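Local coordinates for protein beta-mannosidase (Trichoderma harzianum, PDB 4CVU) that probably hydrolyses terminal beta-linked mannose residues from the non-reducing ends of beta-mannosides, as a fungal glycoside hydrolase of family 2, at residues L312-D317 / E376-E381. Residues are numbered along the deposited sequence; the frame is centred on the assembly and turned at random.
Sequences LWWPRD and EINGHE. With CD (cadmium ion), chain U.
N378 hangs its side-chain amide over one face of the W314 indole. ND2 lies 3.3 Å above the ring plane, toward the rim, and the amide and ring planes stand 83° apart. The same ND2 donates a hydrogen bond to W313 O at 3.1 Å. The acceptor lies close to the amide plane, and the N-H...O angle is 146°. OD1 accepts from the backbone N of T350, so both ends of this buried amide are engaged. L312 CD1 packs on N378 CG at 3.8 Å.

N378 and G379 are the central residues of a type I' turn between strands 374-377 and 380-389. This beta hairpin belongs to the mixed sheet that also holds the parallel strands of the catalytic-domain barrel expected in this family. Residues 312-317 come from the loop between strands 298-305 and 324-332. The contact thus probably joins the immunoglobulin-like domain to the barrel.

I377 has CG1 anti to its backbone N (chi1 -176°). That points I377 CG1 at P315 CD, 3.6 Å away. I377 CD1 meets the edge of the W313 ring at CZ3, 4.0 Å away. At the W314 edge, CH2 lies 3.8 Å from H380 CE1, and the two rings meet obliquely. A serine in place of W314 would probably leave the N378 amide without its aromatic bed and open a gap beside H380.

E381 binds a cadmium ion through both carboxylate oxygens, with OE2 closer at 2.2 Å.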
loop_
_atom_site.group_PDB
_atom_site.type_symbol
_atom_site.label_atom_id
_atom_site.label_comp_id
_atom_site.label_asym_id
_atom_site.label_seq_id
_atom_site.Cartn_x
_atom_site.Cartn_y
_atom_site.Cartn_z
ATOM N N LEU A 312 -3.385 -29.943 -42.583
ATOM C CA LEU A 312 -2.470 -30.048 -41.446
ATOM C C LEU A 312 -2.461 -28.819 -40.509
ATOM O O LEU A 312 -2.615 -27.689 -40.937
ATOM C CB LEU A 312 -1.041 -30.371 -41.911
ATOM C CG LEU A 312 -0.845 -31.656 -42.721
ATOM C CD1 LEU A 312 0.629 -31.992 -42.887
ATOM C CD2 LEU A 312 -1.549 -32.826 -42.079
ATOM N N TRP A 313 -2.311 -29.088 -39.228
ATOM C CA TRP A 313 -2.049 -28.059 -38.228
ATOM C C TRP A 313 -0.556 -27.761 -38.209
ATOM O O TRP A 313 0.273 -28.681 -38.241
ATOM C CB TRP A 313 -2.520 -28.547 -36.861
ATOM C CG TRP A 313 -2.386 -27.561 -35.699
ATOM C CD1 TRP A 313 -3.369 -26.747 -35.200
ATOM C CD2 TRP A 313 -1.226 -27.343 -34.865
ATOM N NE1 TRP A 313 -2.882 -26.016 -34.118
ATOM C CE2 TRP A 313 -1.579 -26.377 -33.890
ATOM C CE3 TRP A 313 0.082 -27.853 -34.859
ATOM C CZ2 TRP A 313 -0.676 -25.913 -32.937
ATOM C CZ3 TRP A 313 0.978 -27.394 -33.867
ATOM C CH2 TRP A 313 0.590 -26.437 -32.945
ATOM N N TRP A 314 -0.240 -26.476 -38.166
ATOM C CA TRP A 314 1.131 -26.002 -37.988
ATOM C C TRP A 314 1.193 -24.981 -36.836
ATOM O O TRP A 314 0.209 -24.292 -36.544
ATOM C CB TRP A 314 1.626 -25.317 -39.273
ATOM C CG TRP A 314 1.580 -26.193 -40.490
ATOM C CD1 TRP A 314 0.543 -26.300 -41.364
ATOM C CD2 TRP A 314 2.616 -27.058 -40.986
ATOM N NE1 TRP A 314 0.856 -27.168 -42.366
ATOM C CE2 TRP A 314 2.120 -27.657 -42.165
ATOM C CE3 TRP A 314 3.905 -27.384 -40.557
ATOM C CZ2 TRP A 314 2.863 -28.561 -42.912
ATOM C CZ3 TRP A 314 4.654 -28.286 -41.304
ATOM C CH2 TRP A 314 4.125 -28.864 -42.477
ATOM N N PRO A 315 2.354 -24.861 -36.206
ATOM C CA PRO A 315 2.587 -23.732 -35.282
ATOM C C PRO A 315 2.512 -22.349 -35.971
ATOM O O PRO A 315 2.470 -22.252 -37.203
ATOM C CB PRO A 315 4.011 -23.996 -34.764
ATOM C CG PRO A 315 4.206 -25.482 -34.913
ATOM C CD PRO A 315 3.447 -25.848 -36.146
ATOM N N ARG A 316 2.474 -21.294 -35.174
ATOM C CA ARG A 316 2.450 -19.932 -35.705
ATOM C C ARG A 316 3.685 -19.633 -36.550
ATOM O O ARG A 316 4.790 -20.077 -36.232
ATOM C CB ARG A 316 2.259 -18.878 -34.599
ATOM C CG ARG A 316 3.211 -18.901 -33.394
ATOM C CD ARG A 316 2.768 -17.821 -32.362
ATOM N NE ARG A 316 2.576 -16.537 -33.025
ATOM C CZ ARG A 316 3.570 -15.762 -33.460
ATOM N NH1 ARG A 316 4.851 -16.099 -33.284
ATOM N NH2 ARG A 316 3.289 -14.636 -34.093
ATOM N N ASP A 317 3.471 -18.874 -37.633
ATOM C CA ASP A 317 4.513 -18.562 -38.625
ATOM C C ASP A 317 5.119 -19.811 -39.322
ATOM O O ASP A 317 6.193 -19.731 -39.915
ATOM C CB ASP A 317 5.620 -17.658 -38.025
ATOM C CG ASP A 317 5.244 -16.161 -38.040
ATOM O OD1 ASP A 317 4.068 -15.840 -38.286
ATOM O OD2 ASP A 317 6.144 -15.301 -37.825
ATOM N N GLU A 376 10.382 -31.952 -34.327
ATOM C CA GLU A 376 9.975 -31.946 -35.741
ATOM C C GLU A 376 8.456 -31.830 -35.880
ATOM O O GLU A 376 7.722 -32.537 -35.196
ATOM C CB GLU A 376 10.423 -33.220 -36.429
ATOM C CG GLU A 376 11.927 -33.416 -36.423
ATOM C CD GLU A 376 12.369 -34.690 -37.095
ATOM O OE1 GLU A 376 11.524 -35.393 -37.708
ATOM O OE2 GLU A 376 13.574 -35.009 -36.991
ATOM N N ILE A 377 7.987 -30.955 -36.758
ATOM C CA ILE A 377 6.548 -30.783 -36.964
ATOM C C ILE A 377 6.189 -31.255 -38.359
ATOM O O ILE A 377 6.696 -30.756 -39.330
ATOM C CB ILE A 377 6.062 -29.344 -36.705
ATOM C CG1 ILE A 377 4.541 -29.179 -36.835
ATOM C CG2 ILE A 377 6.714 -28.353 -37.640
ATOM C CD1 ILE A 377 3.703 -29.721 -35.723
ATOM N N ASN A 378 5.329 -32.266 -38.419
ATOM C CA ASN A 378 4.941 -32.876 -39.671
ATOM C C ASN A 378 6.198 -33.251 -40.474
ATOM O O ASN A 378 6.255 -33.032 -41.630
ATOM C CB ASN A 378 4.057 -31.953 -40.476
ATOM C CG ASN A 378 2.742 -31.681 -39.798
ATOM O OD1 ASN A 378 2.154 -32.575 -39.233
ATOM N ND2 ASN A 378 2.280 -30.426 -39.851
ATOM N N GLY A 379 7.197 -33.781 -39.822
ATOM C CA GLY A 379 8.395 -34.229 -40.495
ATOM C C GLY A 379 9.478 -33.196 -40.699
ATOM O O GLY A 379 10.576 -33.546 -41.042
ATOM N N HIS A 380 9.194 -31.930 -40.429
ATOM C CA HIS A 380 10.198 -30.858 -40.598
ATOM C C HIS A 380 10.805 -30.443 -39.265
ATOM O O HIS A 380 10.084 -30.133 -38.321
ATOM C CB HIS A 380 9.599 -29.619 -41.257
ATOM C CG HIS A 380 8.891 -29.902 -42.550
ATOM N ND1 HIS A 380 7.617 -30.437 -42.602
ATOM C CD2 HIS A 380 9.270 -29.713 -43.834
ATOM C CE1 HIS A 380 7.242 -30.554 -43.865
ATOM N NE2 HIS A 380 8.230 -30.134 -44.632
ATOM N N GLU A 381 12.133 -30.473 -39.197
ATOM C CA GLU A 381 12.884 -29.779 -38.147
ATOM C C GLU A 381 12.523 -28.305 -38.092
ATOM O O GLU A 381 12.315 -27.669 -39.133
ATOM C CB GLU A 381 14.380 -29.872 -38.453
ATOM C CG GLU A 381 14.945 -31.196 -38.097
ATOM C CD GLU A 381 16.406 -31.357 -38.487
ATOM O OE1 GLU A 381 17.143 -30.395 -38.706
ATOM O OE2 GLU A 381 16.824 -32.495 -38.537
HETATM CD CD CD U . 19.019 -32.355 -38.840
HETATM O O HOH W 1 20.520 -31.150 -40.318
HETATM O O HOH W 2 19.723 -32.157 -36.431
HETATM O O HOH W 3 19.275 -34.810 -39.614
#